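Local coordinates for protein enoyl-CoA hydratase subunit I (Geobacillus kaustophilus, PDB 2PBP) that probably catalyses the reversible addition of water to the double bond of enoyl-CoA thioesters, a hydro-lyase step of fatty-acid beta-oxidation, at residues 219-222 / 223-227; 41-44 / 45-48. One frame throughout, in Å; residues are numbered along the deposited sequence.

Contact 1: 219-222 / 223-227; sequences PLYE and GMQFE
Leu-220 turns its CG away from its own backbone N (chi1 180°), and Met-224 turns its CG beside its own (chi1 -74°). This brings CD1 of Leu-220 to 3.7 Å from SD of Met-224, one helical turn on. The two side chains meet at a slant, branch against sulfur. On the next pair, Tyr-221 and Gln-225 lie side by side and point the same way. Ring and amide planes are almost parallel, 8° apart, but the pair is not closely stacked: OH of Tyr-221 is 4.0 Å from NE2 of Gln-225. A water bridges the two residues. It accepts from NE2 of Gln-225 at 2.6 Å and donates to O of Tyr-221 at 3.0 Å, and it sits over one face of the tyrosine ring near the rim. Pro-219 is the N-cap residue, and its O receives N of Gly-223 at 2.9 Å. The second subunit borders both pairs: its Arg-146 lies against Leu-220, its Gly-142 against Met-224 and its Asp-89 against Tyr-221. Cutting Met-224 back to an alanine would remove SD and is likely to open a gap beside CD1 of Leu-220 and against Gly-142 of the second subunit. In these first two turns of helix 220-234, O of Tyr-221 is gripped by both the backbone N-H of Gln-225 and the water, which ties the Gln-225 amide to the preceding turn.

Contact 2: 41-44 / 45-48; sequences VEAF and DRNE
The guanidinium of Arg-46 lies with one face over the backbone of the preceding turn. O of Glu-42 and CA of Ala-43 both sit on that face, each offset toward the rim. CA of Ala-43 is 3.5 Å from NH2 of Arg-46, and CB of Glu-42 is 3.5 Å from NH1. The chain of Arg-46 folds back at its third torsion (chi3 -64°), which lays the group over the helix instead of sending it outward. Its CG passes 3.1 Å from O of Glu-42. That carbonyl accepts the backbone N of Arg-46 at 3.0 Å, while NH1 approaches it at too poor an angle to bond. OE1 of Glu-42 remains 4.4 Å from NH1 of Arg-46, beyond a salt bridge, and pairs instead with Arg-90. The carboxylate of Asp-45 also looks elsewhere, with OD1 bonded to the hydroxyl of Thr-96.

N of Asp-45 bonds O of Val-41 at 2.8 Å. N of Asn-47 makes a weak bond to O of Ala-43 and a second one to O of Phe-44 at 3.2 Å, coming from above that carbonyl plane. In this part of helix 31-46, Val-41 and Phe-44 face the sheet, touching Ile-18 of strand 15-20. Asp-45 faces the loop of Val-94 to Thr-96, and Arg-46 lies along the exposed side. The cation of Arg-46 rests against the peptide between Glu-42 and Ala-43, and its attraction to the Glu-42 carboxylate is probably modest at this distance.

In the fold
Contact 2 comes first along the chain, and contact 1 follows near the C-terminal end. Their centres are 28 Å apart and their nearest atoms about 14 Å, so they do not touch. They share no helix, though both belong to the crotonase fold of the enoyl-CoA hydratase/isomerase family. Residues 41-48 lie at the end of the 31-46 range, in the crossover between the parallel strands 15-20 and 52-57 of the main sheet. Residues 219-227 open helix 220-234, one of the C-terminal helices, well out from the centre of the chain. No other chain of the assembly touches contact 2. One contact thus belongs to a beta-alpha-beta unit of the main sheet, the other to the interface with the second subunit.

Contact 1: 219-222 / 223-227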
loop_
_atom_site.group_PDB
_atom_site.type_symbol
_atom_site.label_atom_id
_atom_site.label_comp_id
_atom_site.label_asym_id
_atom_site.label_seq_id
_atom_site.Cartn_x
_atom_site.Cartn_y
_atom_site.Cartn_z
ATOM N N PRO A 219 11.775 -5.556 2.194
ATOM C CA PRO A 219 11.329 -6.792 1.547
ATOM C C PRO A 219 10.090 -7.137 2.382
ATOM O O PRO A 219 10.051 -6.830 3.575
ATOM C CB PRO A 219 12.480 -7.756 1.820
ATOM C CG PRO A 219 13.668 -6.857 1.831
ATOM C CD PRO A 219 13.176 -5.673 2.635
ATOM N N LEU A 220 9.090 -7.767 1.776
ATOM C CA LEU A 220 7.852 -8.096 2.483
ATOM C C LEU A 220 7.985 -8.666 3.896
ATOM O O LEU A 220 7.421 -8.116 4.845
ATOM C CB LEU A 220 7.006 -9.054 1.641
ATOM C CG LEU A 220 5.677 -9.499 2.259
ATOM C CD1 LEU A 220 4.779 -8.288 2.483
ATOM C CD2 LEU A 220 4.997 -10.501 1.336
ATOM N N TYR A 221 8.718 -9.767 4.040
ATOM C CA TYR A 221 8.874 -10.402 5.345
ATOM C C TYR A 221 9.344 -9.446 6.438
ATOM O O TYR A 221 8.787 -9.432 7.536
ATOM C CB TYR A 221 9.847 -11.581 5.255
ATOM C CG TYR A 221 9.928 -12.386 6.534
ATOM C CD1 TYR A 221 8.905 -13.260 6.896
ATOM C CD2 TYR A 221 11.021 -12.261 7.391
ATOM C CE1 TYR A 221 8.965 -13.989 8.082
ATOM C CE2 TYR A 221 11.093 -12.982 8.579
ATOM C CZ TYR A 221 10.063 -13.846 8.918
ATOM O OH TYR A 221 10.133 -14.568 10.090
ATOM N N GLU A 222 10.369 -8.654 6.145
ATOM C CA GLU A 222 10.890 -7.714 7.131
ATOM C C GLU A 222 9.963 -6.512 7.336
ATOM O O GLU A 222 9.939 -5.915 8.412
ATOM C CB GLU A 222 12.295 -7.257 6.737
ATOM C CG GLU A 222 13.353 -8.373 6.766
ATOM C CD GLU A 222 13.406 -9.128 8.097
ATOM O OE1 GLU A 222 13.191 -8.502 9.157
ATOM O OE2 GLU A 222 13.681 -10.348 8.088
ATOM N N GLY A 223 9.195 -6.164 6.308
ATOM C CA GLY A 223 8.263 -5.057 6.436
ATOM C C GLY A 223 7.167 -5.474 7.402
ATOM O O GLY A 223 6.687 -4.677 8.210
ATOM N N MET A 224 6.774 -6.741 7.318
ATOM C CA MET A 224 5.745 -7.281 8.198
ATOM C C MET A 224 6.284 -7.424 9.623
ATOM O O MET A 224 5.538 -7.283 10.593
ATOM C CB MET A 224 5.249 -8.628 7.656
ATOM C CG MET A 224 4.345 -8.463 6.427
ATOM S SD MET A 224 3.834 -10.009 5.648
ATOM C CE MET A 224 2.786 -10.678 6.927
ATOM N N GLN A 225 7.580 -7.699 9.744
ATOM C CA GLN A 225 8.218 -7.821 11.055
ATOM C C GLN A 225 8.118 -6.486 11.788
ATOM O O GLN A 225 7.871 -6.441 12.993
ATOM C CB GLN A 225 9.696 -8.199 10.901
ATOM C CG GLN A 225 9.950 -9.676 10.675
ATOM C CD GLN A 225 9.767 -10.483 11.947
ATOM O OE1 GLN A 225 10.550 -10.361 12.898
ATOM N NE2 GLN A 225 8.728 -11.305 11.976
ATOM N N PHE A 226 8.319 -5.398 11.049
ATOM C CA PHE A 226 8.252 -4.058 11.626
ATOM C C PHE A 226 6.792 -3.707 11.904
ATOM O O PHE A 226 6.452 -3.195 12.967
ATOM C CB PHE A 226 8.852 -3.037 10.654
ATOM C CG PHE A 226 8.908 -1.637 11.201
ATOM C CD1 PHE A 226 10.028 -1.190 11.899
ATOM C CD2 PHE A 226 7.833 -0.772 11.036
ATOM C CE1 PHE A 226 10.073 0.107 12.426
ATOM C CE2 PHE A 226 7.866 0.522 11.559
ATOM C CZ PHE A 226 8.987 0.961 12.255
ATOM N N GLU A 227 5.938 -3.988 10.929
ATOM C CA GLU A 227 4.512 -3.708 11.034
ATOM C C GLU A 227 3.894 -4.239 12.331
ATOM O O GLU A 227 3.213 -3.500 13.051
ATOM C CB GLU A 227 3.797 -4.324 9.833
ATOM C CG GLU A 227 2.296 -4.110 9.795
ATOM C CD GLU A 227 1.645 -5.020 8.774
ATOM O OE1 GLU A 227 1.754 -6.249 8.948
ATOM O OE2 GLU A 227 1.036 -4.517 7.803
HETATM O O HOH W 1 7.712 -11.398 9.598
#

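Contact 2: 41-44 / 45-48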
loop_
_atom_site.group_PDB
_atom_site.type_symbol
_atom_site.label_atom_id
_atom_site.label_comp_id
_atom_site.label_asym_id
_atom_site.label_seq_id
_atom_site.Cartn_x
_atom_site.Cartn_y
_atom_site.Cartn_z
ATOM N N VAL A 41 7.582 22.916 9.307
ATOM C CA VAL A 41 7.041 21.563 9.361
ATOM C C VAL A 41 7.506 20.809 10.606
ATOM O O VAL A 41 6.714 20.129 11.254
ATOM C CB VAL A 41 7.425 20.752 8.103
ATOM C CG1 VAL A 41 6.977 19.305 8.257
ATOM C CG2 VAL A 41 6.774 21.368 6.872
ATOM N N GLU A 42 8.786 20.924 10.949
ATOM C CA GLU A 42 9.282 20.231 12.128
ATOM C C GLU A 42 8.625 20.783 13.392
ATOM O O GLU A 42 8.386 20.043 14.343
ATOM C CB GLU A 42 10.811 20.329 12.220
ATOM C CG GLU A 42 11.529 19.608 11.076
ATOM C CD GLU A 42 13.026 19.496 11.291
ATOM O OE1 GLU A 42 13.601 20.384 11.957
ATOM O OE2 GLU A 42 13.633 18.530 10.783
ATOM N N ALA A 43 8.313 22.076 13.391
ATOM C CA ALA A 43 7.667 22.699 14.542
ATOM C C ALA A 43 6.277 22.092 14.746
ATOM O O ALA A 43 5.915 21.705 15.858
ATOM C CB ALA A 43 7.557 24.197 14.330
ATOM N N PHE A 44 5.500 22.011 13.669
ATOM C CA PHE A 44 4.164 21.430 13.748
ATOM C C PHE A 44 4.251 19.933 14.058
ATOM O O PHE A 44 3.388 19.383 14.739
ATOM C CB PHE A 44 3.400 21.618 12.428
ATOM C CG PHE A 44 2.738 22.969 12.272
ATOM C CD1 PHE A 44 2.287 23.680 13.381
ATOM C CD2 PHE A 44 2.508 23.496 11.003
ATOM C CE1 PHE A 44 1.613 24.893 13.227
ATOM C CE2 PHE A 44 1.836 24.707 10.835
ATOM C CZ PHE A 44 1.386 25.408 11.952
ATOM N N ASP A 45 5.290 19.277 13.548
ATOM C CA ASP A 45 5.475 17.842 13.768
ATOM C C ASP A 45 5.694 17.542 15.252
ATOM O O ASP A 45 5.246 16.507 15.750
ATOM C CB ASP A 45 6.658 17.331 12.929
ATOM C CG ASP A 45 6.719 15.805 12.842
ATOM O OD1 ASP A 45 5.667 15.139 12.938
ATOM O OD2 ASP A 45 7.829 15.266 12.651
ATOM N N ARG A 46 6.364 18.456 15.952
ATOM C CA ARG A 46 6.642 18.293 17.382
ATOM C C ARG A 46 5.449 18.681 18.263
ATOM O O ARG A 46 5.388 18.300 19.433
ATOM C CB ARG A 46 7.845 19.148 17.799
ATOM C CG ARG A 46 9.149 18.857 17.070
ATOM C CD ARG A 46 10.306 19.635 17.698
ATOM N NE ARG A 46 10.166 21.087 17.571
ATOM C CZ ARG A 46 10.651 21.806 16.560
ATOM N NH1 ARG A 46 11.314 21.215 15.577
ATOM N NH2 ARG A 46 10.475 23.120 16.536
ATOM N N ASN A 47 4.515 19.445 17.702
ATOM C CA ASN A 47 3.328 19.907 18.426
ATOM C C ASN A 47 2.242 18.828 18.429
ATOM O O ASN A 47 1.618 18.566 17.403
ATOM C CB ASN A 47 2.780 21.177 17.762
ATOM C CG ASN A 47 1.718 21.873 18.600
ATOM O OD1 ASN A 47 1.037 21.250 19.414
ATOM N ND2 ASN A 47 1.562 23.176 18.389
ATOM N N GLU A 48 2.001 18.215 19.581
ATOM C CA GLU A 48 0.992 17.167 19.658
ATOM C C GLU A 48 -0.431 17.664 19.426
ATOM O O GLU A 48 -1.352 16.866 19.257
ATOM C CB GLU A 48 1.101 16.424 20.995
ATOM C CG GLU A 48 2.257 15.425 21.011
ATOM C CD GLU A 48 2.406 14.693 22.331
ATOM O OE1 GLU A 48 1.426 14.058 22.780
ATOM O OE2 GLU A 48 3.510 14.747 22.914
#